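Long-range contacts in alpha-glucosidase (Bacteroides thetaiotaomicron, PDB 5XFM), which hydrolyses beta-L-arabinopyranosides and alpha-galactosides as a bifunctional, calcium-containing member of glycoside hydrolase family 97: residues Gln515-Val520 with Ala581-Gly586; Leu521-Val526 with Leu570-Gly575; Leu594-Phe599 with Gly626-Glu631; Thr603-Lys608 with Pro615-Leu620. The protein carries 1 engineered substitution. All blocks are in the same frame, centred on the assembly; numbering follows the deposited sequence.

In the fold
The four contacts lie on one side of the chain's centre. Contacts 1 and 2, centres about 12 Å apart, join helix 512-521 and the loop after it, in the catalytic TIM-barrel-related domain, to adjacent strands 577-584 and 567-574 of the C-terminal sheet; both segments of contact 2 fall within the stretch of chain that contact 1 spans. Contacts 3 and 4 follow, centres about 13 Å apart: 603-608 with 615-620 is an edge hairpin of the six-stranded sheet, and 594-599 with 626-631 pairs the flanking strands separately. Leu-516 touches Tyr-607, and Phe-599 touches Val-604. Contacts 1 and 2 thus hold the C-terminal sheet against the catalytic domain, while 3 and 4 build the C-terminal domain itself.

Contact 1. Residues Gln515-Val520 with Ala581-Gly586; sequences QLATTV and AAVNAG
Ala-517 and Ala-581 mark the nearest approach of the backbones, their CA atoms 5.0 Å apart, where helix 515-520 passes strand 581-584 with 7.4 Å between the short axes and an angle of 126° between their directions. The small alanine side chains on both sides are consistent with so close an approach. The methyl CB of Ala-581 sits among three groups: it lies 3.6 Å from the carbonyl O of Ala-517, 3.7 Å from CB of Val-520, and it also meets CG1 of that valine. The isopropyl group of Val-520 thus meets the alanine methyl with its branch point and one branch. Two residues along the strand, Val-583 sends CG1, set anti to its own carbonyl carbon (chi1 -61°), to within 3.8 Å of CB of Ala-517. No hydrogen bond crosses between the segments, so they meet by van der Waals contact, chiefly between buried apolar side chains. Leu-521 extends this apolar surface, touching both Ala-581 and Val-583. Strand 577-584 continues the sheet through backbone bonds from Ala-581 to Leu-570 and from Ala-582 to Ile-638, while Leu-516 and Thr-519 pack on helix 541-549; helix 512-521, in the catalytic-domain range, therefore lies between the C-terminal sheet and that helix.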
loop_
_atom_site.group_PDB
_atom_site.type_symbol
_atom_site.label_atom_id
_atom_site.label_comp_id
_atom_site.label_asym_id
_atom_site.label_seq_id
_atom_site.Cartn_x
_atom_site.Cartn_y
_atom_site.Cartn_z
ATOM N N GLN A 515 -20.180 -3.064 -2.333
ATOM C CA GLN A 515 -19.546 -2.812 -1.043
ATOM C C GLN A 515 -19.028 -4.076 -0.379
ATOM O O GLN A 515 -17.948 -4.065 0.209
ATOM C CB GLN A 515 -20.517 -2.088 -0.101
ATOM C CG GLN A 515 -20.929 -0.717 -0.594
ATOM C CD GLN A 515 -19.740 0.233 -0.635
ATOM O OE1 GLN A 515 -18.951 0.298 0.310
ATOM N NE2 GLN A 515 -19.611 0.976 -1.727
ATOM N N LEU A 516 -19.831 -5.136 -0.409
ATOM C CA LEU A 516 -19.444 -6.423 0.156
ATOM C C LEU A 516 -18.202 -6.969 -0.574
ATOM O O LEU A 516 -17.242 -7.425 0.054
ATOM C CB LEU A 516 -20.620 -7.407 0.086
ATOM C CG LEU A 516 -21.923 -6.991 0.798
ATOM C CD1 LEU A 516 -22.968 -8.096 0.745
ATOM C CD2 LEU A 516 -21.705 -6.549 2.245
ATOM N N ALA A 517 -18.229 -6.888 -1.902
ATOM C CA ALA A 517 -17.114 -7.293 -2.751
ATOM C C ALA A 517 -15.850 -6.525 -2.395
ATOM O O ALA A 517 -14.737 -7.049 -2.482
ATOM C CB ALA A 517 -17.460 -7.081 -4.220
ATOM N N THR A 518 -16.035 -5.270 -2.004
ATOM C CA THR A 518 -14.923 -4.399 -1.649
ATOM C C THR A 518 -14.185 -4.865 -0.376
ATOM O O THR A 518 -13.007 -4.561 -0.186
ATOM C CB THR A 518 -15.451 -2.942 -1.489
ATOM O OG1 THR A 518 -15.421 -2.286 -2.763
ATOM C CG2 THR A 518 -14.644 -2.129 -0.493
ATOM N N THR A 519 -14.850 -5.644 0.472
ATOM C CA THR A 519 -14.177 -6.200 1.648
ATOM C C THR A 519 -13.170 -7.284 1.257
ATOM O O THR A 519 -12.235 -7.589 2.002
ATOM C CB THR A 519 -15.190 -6.772 2.678
ATOM O OG1 THR A 519 -15.845 -7.930 2.143
ATOM C CG2 THR A 519 -16.227 -5.710 3.048
ATOM N N VAL A 520 -13.361 -7.858 0.077
ATOM C CA VAL A 520 -12.443 -8.858 -0.430
ATOM C C VAL A 520 -11.406 -8.217 -1.354
ATOM O O VAL A 520 -10.234 -8.602 -1.358
ATOM C CB VAL A 520 -13.204 -9.974 -1.163
ATOM C CG1 VAL A 520 -12.236 -10.985 -1.739
ATOM C CG2 VAL A 520 -14.167 -10.656 -0.206
ATOM N N ALA A 581 -14.376 -12.049 -5.784
ATOM C CA ALA A 581 -15.040 -10.760 -5.758
ATOM C C ALA A 581 -14.785 -10.025 -7.061
ATOM O O ALA A 581 -13.665 -10.040 -7.591
ATOM C CB ALA A 581 -14.568 -9.937 -4.575
ATOM N N ALA A 582 -15.836 -9.409 -7.590
ATOM C CA ALA A 582 -15.704 -8.635 -8.817
ATOM C C ALA A 582 -16.547 -7.377 -8.762
ATOM O O ALA A 582 -17.648 -7.395 -8.216
ATOM C CB ALA A 582 -16.087 -9.478 -10.026
ATOM N N VAL A 583 -16.023 -6.276 -9.298
ATOM C CA VAL A 583 -16.838 -5.073 -9.470
ATOM C C VAL A 583 -16.612 -4.413 -10.828
ATOM O O VAL A 583 -15.560 -4.601 -11.476
ATOM C CB VAL A 583 -16.577 -4.005 -8.376
ATOM C CG1 VAL A 583 -16.918 -4.533 -6.985
ATOM C CG2 VAL A 583 -15.143 -3.495 -8.452
ATOM N N ASN A 584 -17.609 -3.625 -11.233
ATOM C CA ASN A 584 -17.612 -2.970 -12.541
ATOM C C ASN A 584 -17.755 -1.448 -12.460
ATOM O O ASN A 584 -18.773 -0.932 -11.988
ATOM C CB ASN A 584 -18.739 -3.549 -13.404
ATOM C CG ASN A 584 -18.894 -2.828 -14.738
ATOM O OD1 ASN A 584 -17.940 -2.260 -15.280
ATOM N ND2 ASN A 584 -20.110 -2.850 -15.275
ATOM N N ALA A 585 -16.750 -0.733 -12.960
ATOM C CA ALA A 585 -16.785 0.728 -12.969
ATOM C C ALA A 585 -17.151 1.279 -14.342
ATOM O O ALA A 585 -17.150 2.494 -14.544
ATOM C CB ALA A 585 -15.446 1.301 -12.522
ATOM N N GLY A 586 -17.444 0.396 -15.290
ATOM C CA GLY A 586 -17.867 0.844 -16.606
ATOM C C GLY A 586 -19.281 1.384 -16.533
ATOM O O GLY A 586 -19.938 1.260 -15.498
#

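Contact 2. Residues Leu521-Val526 with Leu570-Gly575; sequences LLQNPV and LARRQG
Leu-521 and Leu-570 are brought together by contrasting first torsions: in Leu-521 CG lies anti to the carbonyl carbon (chi1 -67°), whereas in Leu-570 it stands between backbone N and carbonyl carbon (chi1 61°). The end of Leu-521 consequently swings back to the strand although its CB points away, and its CD2 meets CG of Leu-570 at 3.7 Å, the two side chains crossing at a slant. Arg-572 makes the polar link. Its chain, straight at chi2 and bent at chi3, carries NH1 to the carbonyl O of Leu-521 at 2.9 Å. This bond is not straight, with an N-H...O angle of 137°; the donor stands above the carbonyl plane, and the oxygen is tilted from the guanidinium plane. The same nitrogen's stronger bond goes to Val-520 O. Over one guanidinium face lies CB of Gln-523, 3.5 Å from NH2 and offset toward the rim. Trp-554 adds a cation-pi contact. Since Leu-522 is the first residue to leave helical backbone angles, Arg-572 binds two carbonyls at the C-terminal end of helix 512-521. Its positive charge would be expected to interact favourably with the negative end of the helix dipole, and it supplies a donor to both carbonyls at this buried junction of the two domains.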
loop_
_atom_site.group_PDB
_atom_site.type_symbol
_atom_site.label_atom_id
_atom_site.label_comp_id
_atom_site.label_asym_id
_atom_site.label_seq_id
_atom_site.Cartn_x
_atom_site.Cartn_y
_atom_site.Cartn_z
ATOM N N LEU A 521 -11.841 -7.236 -2.137
ATOM C CA LEU A 521 -10.946 -6.552 -3.061
ATOM C C LEU A 521 -9.826 -5.784 -2.357
ATOM O O LEU A 521 -8.674 -5.852 -2.776
ATOM C CB LEU A 521 -11.735 -5.592 -3.948
ATOM C CG LEU A 521 -12.694 -6.271 -4.926
ATOM C CD1 LEU A 521 -13.495 -5.237 -5.707
ATOM C CD2 LEU A 521 -11.943 -7.201 -5.861
ATOM N N LEU A 522 -10.164 -5.061 -1.292
ATOM C CA LEU A 522 -9.196 -4.195 -0.617
ATOM C C LEU A 522 -8.668 -4.828 0.679
ATOM O O LEU A 522 -9.423 -5.022 1.634
ATOM C CB LEU A 522 -9.834 -2.827 -0.321
ATOM C CG LEU A 522 -10.591 -2.155 -1.476
ATOM C CD1 LEU A 522 -11.059 -0.750 -1.109
ATOM C CD2 LEU A 522 -9.746 -2.119 -2.745
ATOM N N GLN A 523 -7.362 -5.093 0.720
ATOM C CA GLN A 523 -6.744 -5.856 1.810
ATOM C C GLN A 523 -6.079 -4.988 2.890
ATOM O O GLN A 523 -5.334 -4.046 2.591
ATOM C CB GLN A 523 -5.714 -6.837 1.223
ATOM C CG GLN A 523 -4.880 -7.602 2.241
ATOM C CD GLN A 523 -3.605 -6.853 2.602
ATOM O OE1 GLN A 523 -2.966 -6.243 1.740
ATOM N NE2 GLN A 523 -3.237 -6.885 3.878
ATOM N N ASN A 524 -6.386 -5.307 4.146
ATOM C CA ASN A 524 -5.703 -4.749 5.317
ATOM C C ASN A 524 -5.993 -5.641 6.528
ATOM O O ASN A 524 -7.141 -6.036 6.742
ATOM C CB ASN A 524 -6.140 -3.304 5.579
ATOM C CG ASN A 524 -5.175 -2.551 6.492
ATOM O OD1 ASN A 524 -5.310 -2.574 7.716
ATOM N ND2 ASN A 524 -4.193 -1.890 5.895
ATOM N N PRO A 525 -4.962 -5.948 7.334
ATOM C CA PRO A 525 -5.055 -6.933 8.421
ATOM C C PRO A 525 -6.096 -6.575 9.492
ATOM O O PRO A 525 -6.840 -7.437 9.963
ATOM C CB PRO A 525 -3.649 -6.905 9.037
ATOM C CG PRO A 525 -2.788 -6.239 8.036
ATOM C CD PRO A 525 -3.645 -5.293 7.301
ATOM N N VAL A 526 -6.137 -5.303 9.865
ATOM C CA VAL A 526 -7.140 -4.800 10.796
ATOM C C VAL A 526 -8.094 -3.882 10.037
ATOM O O VAL A 526 -7.735 -2.755 9.695
ATOM C CB VAL A 526 -6.491 -4.041 11.974
ATOM C CG1 VAL A 526 -7.549 -3.377 12.844
ATOM C CG2 VAL A 526 -5.622 -4.981 12.801
ATOM N N LEU A 570 -10.993 -10.711 -8.675
ATOM C CA LEU A 570 -9.942 -11.485 -8.012
ATOM C C LEU A 570 -10.488 -12.459 -6.970
ATOM O O LEU A 570 -11.549 -12.236 -6.380
ATOM C CB LEU A 570 -8.887 -10.567 -7.383
ATOM C CG LEU A 570 -9.171 -9.537 -6.298
ATOM C CD1 LEU A 570 -9.180 -10.143 -4.891
ATOM C CD2 LEU A 570 -8.117 -8.457 -6.402
ATOM N N ALA A 571 -9.748 -13.547 -6.765
ATOM C CA ALA A 571 -10.088 -14.537 -5.756
ATOM C C ALA A 571 -9.026 -14.605 -4.668
ATOM O O ALA A 571 -7.825 -14.617 -4.952
ATOM C CB ALA A 571 -10.278 -15.902 -6.393
ATOM N N ARG A 572 -9.490 -14.648 -3.422
ATOM C CA ARG A 572 -8.630 -14.751 -2.249
ATOM C C ARG A 572 -9.049 -15.940 -1.391
ATOM O O ARG A 572 -10.239 -16.188 -1.196
ATOM C CB ARG A 572 -8.676 -13.461 -1.421
ATOM C CG ARG A 572 -7.896 -12.306 -2.016
ATOM C CD ARG A 572 -7.974 -11.051 -1.149
ATOM N NE ARG A 572 -6.744 -10.270 -1.255
ATOM C CZ ARG A 572 -6.648 -9.075 -1.827
ATOM N NH1 ARG A 572 -7.711 -8.505 -2.370
ATOM N NH2 ARG A 572 -5.478 -8.458 -1.873
ATOM N N ARG A 573 -8.063 -16.671 -0.886
ATOM C CA ARG A 573 -8.312 -17.862 -0.089
ATOM C C ARG A 573 -7.979 -17.641 1.379
ATOM O O ARG A 573 -6.971 -17.009 1.703
ATOM C CB ARG A 573 -7.502 -19.050 -0.628
ATOM C CG ARG A 573 -7.623 -20.326 0.203
ATOM C CD ARG A 573 -6.920 -21.504 -0.459
ATOM N NE ARG A 573 -5.474 -21.321 -0.562
ATOM C CZ ARG A 573 -4.610 -21.610 0.407
ATOM N NH1 ARG A 573 -5.041 -22.113 1.555
ATOM N NH2 ARG A 573 -3.310 -21.411 0.225
ATOM N N GLN A 574 -8.858 -18.113 2.262
ATOM C CA GLN A 574 -8.514 -18.225 3.676
ATOM C C GLN A 574 -8.782 -19.647 4.137
ATOM O O GLN A 574 -9.928 -20.117 4.096
ATOM C CB GLN A 574 -9.298 -17.272 4.566
ATOM C CG GLN A 574 -8.963 -17.526 6.038
ATOM C CD GLN A 574 -9.747 -16.657 6.983
ATOM O OE1 GLN A 574 -10.946 -16.862 7.166
ATOM N NE2 GLN A 574 -9.088 -15.659 7.571
ATOM N N GLY A 575 -7.730 -20.327 4.580
ATOM C CA GLY A 575 -7.837 -21.730 4.910
ATOM C C GLY A 575 -8.220 -22.503 3.670
ATOM O O GLY A 575 -7.505 -22.493 2.672
#

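Contact 3. Residues Leu594-Phe599 with Gly626-Glu631; sequences LDLEMF and GKVQLE
Backbone hydrogen bonds form the framework between Leu-594 and Val-628, an antiparallel hydrogen-bonded pair. Leu-594 N donates to Val-628 O at 2.8 Å, and Val-628 N returns a bond to Leu-594 O at 3.0 Å. Beyond the non-hydrogen-bonded pair Asp-595 with Lys-627, a further bond joins Leu-596 N to Gly-626 O at 2.9 Å and is almost straight (172°). The same Gly-626 O also receives a CA-H...O contact from Asp-595 CA at 3.5 Å. Gly-626, just before the strand, has a positive phi (86°), a backbone conformation that glycine adopts readily. Apolar contact occupies the face bearing Leu-594 and Val-628: CD1 of Leu-596 meets CG2 of Val-628 at 3.6 Å. The CG2 methyl of Val-628 is turned to the leucine because it lies anti to the valine carbonyl carbon, with CG1 anti to N (chi1 179°). Leu-596 packs further on Leu-580 and Val-560 of the six-stranded sheet. Charge is found on the other face, where Lys-627, bent at chi2, brings NZ to 4.1 Å from Asp-595 OD1, beyond salt-bridge range. The two exposed side chains may attract each other weakly at this distance, whereas the apolar face covers the neighbouring sheet and the main-chain bonds set the pairing.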
loop_
_atom_site.group_PDB
_atom_site.type_symbol
_atom_site.label_atom_id
_atom_site.label_comp_id
_atom_site.label_asym_id
_atom_site.label_seq_id
_atom_site.Cartn_x
_atom_site.Cartn_y
_atom_site.Cartn_z
ATOM N N LEU A 594 -15.743 -16.791 -17.051
ATOM C CA LEU A 594 -14.590 -17.023 -16.200
ATOM C C LEU A 594 -14.297 -18.507 -16.107
ATOM O O LEU A 594 -15.207 -19.346 -16.140
ATOM C CB LEU A 594 -14.823 -16.447 -14.799
ATOM C CG LEU A 594 -15.301 -14.997 -14.704
ATOM C CD1 LEU A 594 -15.559 -14.613 -13.257
ATOM C CD2 LEU A 594 -14.276 -14.069 -15.324
ATOM N N ASP A 595 -13.014 -18.817 -15.978
ATOM C CA ASP A 595 -12.575 -20.167 -15.683
ATOM C C ASP A 595 -12.117 -20.176 -14.231
ATOM O O ASP A 595 -11.071 -19.621 -13.894
ATOM C CB ASP A 595 -11.450 -20.594 -16.632
ATOM C CG ASP A 595 -10.983 -22.022 -16.393
ATOM O OD1 ASP A 595 -11.798 -22.863 -15.955
ATOM O OD2 ASP A 595 -9.792 -22.302 -16.641
ATOM N N LEU A 596 -12.926 -20.782 -13.371
ATOM C CA LEU A 596 -12.668 -20.763 -11.936
ATOM C C LEU A 596 -12.333 -22.142 -11.387
ATOM O O LEU A 596 -13.211 -22.843 -10.889
ATOM C CB LEU A 596 -13.864 -20.172 -11.185
ATOM C CG LEU A 596 -14.319 -18.784 -11.641
ATOM C CD1 LEU A 596 -15.427 -18.266 -10.745
ATOM C CD2 LEU A 596 -13.148 -17.811 -11.666
ATOM N N GLU A 597 -11.066 -22.530 -11.509
ATOM C CA GLU A 597 -10.572 -23.792 -10.956
ATOM C C GLU A 597 -11.007 -23.936 -9.499
ATOM O O GLU A 597 -11.415 -25.015 -9.070
ATOM C CB GLU A 597 -9.049 -23.878 -11.072
ATOM C CG GLU A 597 -8.410 -24.895 -10.135
ATOM C CD GLU A 597 -6.895 -24.923 -10.234
ATOM O OE1 GLU A 597 -6.338 -24.184 -11.073
ATOM O OE2 GLU A 597 -6.262 -25.689 -9.474
ATOM N N MET A 598 -10.913 -22.828 -8.763
ATOM C CA MET A 598 -11.370 -22.711 -7.379
ATOM C C MET A 598 -12.635 -23.501 -7.072
ATOM O O MET A 598 -12.696 -24.265 -6.111
ATOM C CB MET A 598 -11.669 -21.243 -7.041
ATOM C CG MET A 598 -10.881 -20.198 -7.811
ATOM S SD MET A 598 -9.175 -20.088 -7.261
ATOM C CE MET A 598 -8.660 -18.608 -8.121
ATOM N N PHE A 599 -13.654 -23.280 -7.891
ATOM C CA PHE A 599 -14.990 -23.769 -7.598
ATOM C C PHE A 599 -15.338 -25.070 -8.312
ATOM O O PHE A 599 -16.478 -25.525 -8.239
ATOM C CB PHE A 599 -15.992 -22.676 -7.946
ATOM C CG PHE A 599 -15.774 -21.414 -7.169
ATOM C CD1 PHE A 599 -15.414 -21.469 -5.833
ATOM C CD2 PHE A 599 -15.896 -20.177 -7.773
ATOM C CE1 PHE A 599 -15.202 -20.314 -5.108
ATOM C CE2 PHE A 599 -15.685 -19.015 -7.050
ATOM C CZ PHE A 599 -15.337 -19.087 -5.716
ATOM N N GLY A 626 -15.390 -25.594 -14.800
ATOM C CA GLY A 626 -15.011 -24.361 -14.131
ATOM C C GLY A 626 -15.628 -23.167 -14.837
ATOM O O GLY A 626 -15.285 -22.017 -14.561
ATOM N N LYS A 627 -16.530 -23.457 -15.769
ATOM C CA LYS A 627 -17.170 -22.444 -16.596
ATOM C C LYS A 627 -18.219 -21.627 -15.860
ATOM O O LYS A 627 -19.343 -22.094 -15.673
ATOM C CB LYS A 627 -17.861 -23.107 -17.791
ATOM C CG LYS A 627 -16.966 -23.394 -18.982
ATOM C CD LYS A 627 -15.653 -22.645 -18.909
ATOM C CE LYS A 627 -14.692 -23.150 -19.970
ATOM N NZ LYS A 627 -13.310 -22.668 -19.714
ATOM N N VAL A 628 -17.852 -20.434 -15.401
ATOM C CA VAL A 628 -18.841 -19.528 -14.814
ATOM C C VAL A 628 -19.162 -18.411 -15.807
ATOM O O VAL A 628 -18.281 -17.936 -16.510
ATOM C CB VAL A 628 -18.348 -18.930 -13.483
ATOM C CG1 VAL A 628 -19.379 -17.975 -12.905
ATOM C CG2 VAL A 628 -18.058 -20.046 -12.491
ATOM N N GLN A 629 -20.421 -17.997 -15.883
ATOM C CA GLN A 629 -20.768 -16.815 -16.667
ATOM C C GLN A 629 -21.582 -15.861 -15.826
ATOM O O GLN A 629 -22.516 -16.272 -15.145
ATOM C CB GLN A 629 -21.552 -17.180 -17.927
ATOM C CG GLN A 629 -20.914 -18.235 -18.803
ATOM C CD GLN A 629 -21.729 -18.493 -20.055
ATOM O OE1 GLN A 629 -22.743 -17.833 -20.294
ATOM N NE2 GLN A 629 -21.278 -19.436 -20.873
ATOM N N LEU A 630 -21.253 -14.578 -15.896
ATOM C CA LEU A 630 -21.903 -13.605 -15.021
ATOM C C LEU A 630 -22.002 -12.253 -15.696
ATOM O O LEU A 630 -21.121 -11.882 -16.460
ATOM C CB LEU A 630 -21.139 -13.473 -13.700
ATOM C CG LEU A 630 -21.165 -14.655 -12.727
ATOM C CD1 LEU A 630 -20.183 -14.440 -11.598
ATOM C CD2 LEU A 630 -22.573 -14.861 -12.170
ATOM N N GLU A 631 -23.065 -11.514 -15.395
ATOM C CA GLU A 631 -23.192 -10.140 -15.865
ATOM C C GLU A 631 -23.256 -9.192 -14.677
ATOM O O GLU A 631 -24.014 -9.416 -13.736
ATOM C CB GLU A 631 -24.421 -9.993 -16.765
ATOM C CG GLU A 631 -24.787 -8.561 -17.139
ATOM C CD GLU A 631 -25.868 -8.516 -18.205
ATOM O OE1 GLU A 631 -26.528 -7.467 -18.339
ATOM O OE2 GLU A 631 -26.153 -9.573 -18.809
#

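Contact 4. Residues Thr603-Lys608 with Pro615-Leu620; sequences TVALYK and PELTSL
Tyr-607 and Leu-617 lie side by side and point the same way, and CD1 of Leu-617 lies over one face of the phenol ring, offset toward its rim. This methyl stands 3.7 Å from the ring centroid and only 15° off the ring normal, which defines a CH-pi contact. With CG anti to the leucine N (chi1 170°) and chi2 near 67°, it turns back across the strand pair; CD1 of Leu-617 also lies 3.6 Å from Leu-606 O and touches CB of Ala-605. The ring makes an edge-to-face contact with Phe-546 outside the hairpin. On the opposite face of the sheet, the side chains of Val-604 and Leu-620 run alongside each other, CG2 of the valine 3.9 Å from CB of the leucine. Leu-606 and Thr-618 are likewise side by side: leucine CD2 approaches threonine OG1 at 3.7 Å, a van der Waals approach. Lys-608 and Glu-616 share this face, their NZ and OE1 5.5 Å apart, too distant for a salt bridge. These orientations follow from antiparallel register. Three hydrogen-bonded pairs, Val-604 with Leu-620, Leu-606 with Thr-618 and Lys-608 with Glu-616, each contribute two bonds, all six N-to-O distances being 2.9 Å. CA-H...O contacts accompany these bonds, as from Leu-617 CA to Leu-606 O at 3.3 Å. The hairpin edge of the sheet is thus held together by six main-chain hydrogen bonds, with apolar and CH-pi contacts on its two faces and, at Lys-608 and Glu-616, opposite charges that would at most attract at a distance.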
loop_
_atom_site.group_PDB
_atom_site.type_symbol
_atom_site.label_atom_id
_atom_site.label_comp_id
_atom_site.label_asym_id
_atom_site.label_seq_id
_atom_site.Cartn_x
_atom_site.Cartn_y
_atom_site.Cartn_z
ATOM N N THR A 603 -21.031 -26.235 -5.424
ATOM C CA THR A 603 -22.119 -25.289 -5.247
ATOM C C THR A 603 -21.631 -24.117 -4.425
ATOM O O THR A 603 -21.301 -24.275 -3.250
ATOM C CB THR A 603 -23.333 -25.928 -4.536
ATOM O OG1 THR A 603 -23.801 -27.061 -5.279
ATOM C CG2 THR A 603 -24.459 -24.912 -4.383
ATOM N N VAL A 604 -21.591 -22.938 -5.033
ATOM C CA VAL A 604 -21.066 -21.773 -4.343
ATOM C C VAL A 604 -22.191 -20.849 -3.899
ATOM O O VAL A 604 -23.267 -20.827 -4.509
ATOM C CB VAL A 604 -20.078 -20.986 -5.234
ATOM C CG1 VAL A 604 -18.899 -21.862 -5.622
ATOM C CG2 VAL A 604 -20.780 -20.457 -6.476
ATOM N N ALA A 605 -21.932 -20.087 -2.837
ATOM C CA ALA A 605 -22.853 -19.044 -2.392
ATOM C C ALA A 605 -22.655 -17.813 -3.259
ATOM O O ALA A 605 -21.533 -17.322 -3.397
ATOM C CB ALA A 605 -22.631 -18.710 -0.924
ATOM N N LEU A 606 -23.739 -17.310 -3.840
ATOM C CA LEU A 606 -23.630 -16.204 -4.782
ATOM C C LEU A 606 -24.347 -14.943 -4.307
ATOM O O LEU A 606 -25.559 -14.938 -4.094
ATOM C CB LEU A 606 -24.184 -16.628 -6.145
ATOM C CG LEU A 606 -24.395 -15.521 -7.175
ATOM C CD1 LEU A 606 -23.066 -14.900 -7.545
ATOM C CD2 LEU A 606 -25.117 -16.044 -8.412
ATOM N N TYR A 607 -23.573 -13.871 -4.168
ATOM C CA TYR A 607 -24.084 -12.547 -3.857
ATOM C C TYR A 607 -24.107 -11.753 -5.148
ATOM O O TYR A 607 -23.087 -11.635 -5.833
ATOM C CB TYR A 607 -23.220 -11.846 -2.806
ATOM C CG TYR A 607 -23.228 -12.523 -1.455
ATOM C CD1 TYR A 607 -22.465 -13.657 -1.219
ATOM C CD2 TYR A 607 -24.012 -12.035 -0.423
ATOM C CE1 TYR A 607 -22.479 -14.280 0.012
ATOM C CE2 TYR A 607 -24.033 -12.649 0.810
ATOM C CZ TYR A 607 -23.266 -13.770 1.024
ATOM O OH TYR A 607 -23.289 -14.380 2.259
ATOM N N LYS A 608 -25.271 -11.212 -5.475
ATOM C CA LYS A 608 -25.470 -10.578 -6.766
ATOM C C LYS A 608 -26.418 -9.381 -6.634
ATOM O O LYS A 608 -27.213 -9.321 -5.700
ATOM C CB LYS A 608 -25.994 -11.642 -7.743
ATOM C CG LYS A 608 -26.822 -11.180 -8.921
ATOM C CD LYS A 608 -27.456 -12.382 -9.602
ATOM C CE LYS A 608 -28.200 -11.988 -10.859
ATOM N NZ LYS A 608 -28.771 -13.182 -11.541
ATOM N N PRO A 615 -29.498 -6.280 -3.086
ATOM C CA PRO A 615 -28.646 -7.453 -2.855
ATOM C C PRO A 615 -29.442 -8.749 -2.815
ATOM O O PRO A 615 -30.531 -8.774 -2.236
ATOM C CB PRO A 615 -28.016 -7.173 -1.488
ATOM C CG PRO A 615 -28.933 -6.204 -0.831
ATOM C CD PRO A 615 -29.561 -5.393 -1.912
ATOM N N GLU A 616 -28.916 -9.800 -3.436
ATOM C CA GLU A 616 -29.572 -11.099 -3.389
ATOM C C GLU A 616 -28.553 -12.214 -3.202
ATOM O O GLU A 616 -27.505 -12.240 -3.858
ATOM C CB GLU A 616 -30.403 -11.356 -4.650
ATOM C CG GLU A 616 -31.179 -12.680 -4.597
ATOM C CD GLU A 616 -31.707 -13.135 -5.951
ATOM O OE1 GLU A 616 -31.595 -12.365 -6.931
ATOM O OE2 GLU A 616 -32.270 -14.253 -6.027
ATOM N N LEU A 617 -28.867 -13.116 -2.277
ATOM C CA LEU A 617 -28.063 -14.304 -2.034
ATOM C C LEU A 617 -28.745 -15.559 -2.564
ATOM O O LEU A 617 -29.832 -15.930 -2.117
ATOM C CB LEU A 617 -27.785 -14.462 -0.538
ATOM C CG LEU A 617 -27.149 -15.782 -0.096
ATOM C CD1 LEU A 617 -25.729 -15.916 -0.629
ATOM C CD2 LEU A 617 -27.176 -15.888 1.419
ATOM N N THR A 618 -28.106 -16.208 -3.528
ATOM C CA THR A 618 -28.611 -17.456 -4.081
ATOM C C THR A 618 -27.501 -18.498 -4.081
ATOM O O THR A 618 -26.450 -18.294 -3.472
ATOM C CB THR A 618 -29.152 -17.274 -5.508
ATOM O OG1 THR A 618 -28.144 -16.671 -6.326
ATOM C CG2 THR A 618 -30.370 -16.385 -5.502
ATOM N N SER A 619 -27.733 -19.611 -4.768
ATOM C CA SER A 619 -26.699 -20.625 -4.940
ATOM C C SER A 619 -26.376 -20.774 -6.416
ATOM O O SER A 619 -27.216 -20.489 -7.271
ATOM C CB SER A 619 -27.142 -21.971 -4.371
ATOM O OG SER A 619 -28.039 -22.615 -5.259
ATOM N N LEU A 620 -25.159 -21.217 -6.717
ATOM C CA LEU A 620 -24.767 -21.425 -8.104
ATOM C C LEU A 620 -23.900 -22.671 -8.272
ATOM O O LEU A 620 -22.844 -22.791 -7.651
ATOM C CB LEU A 620 -24.025 -20.195 -8.637
ATOM C CG LEU A 620 -23.534 -20.246 -10.086
ATOM C CD1 LEU A 620 -24.712 -20.363 -11.047
ATOM C CD2 LEU A 620 -22.676 -19.031 -10.423
#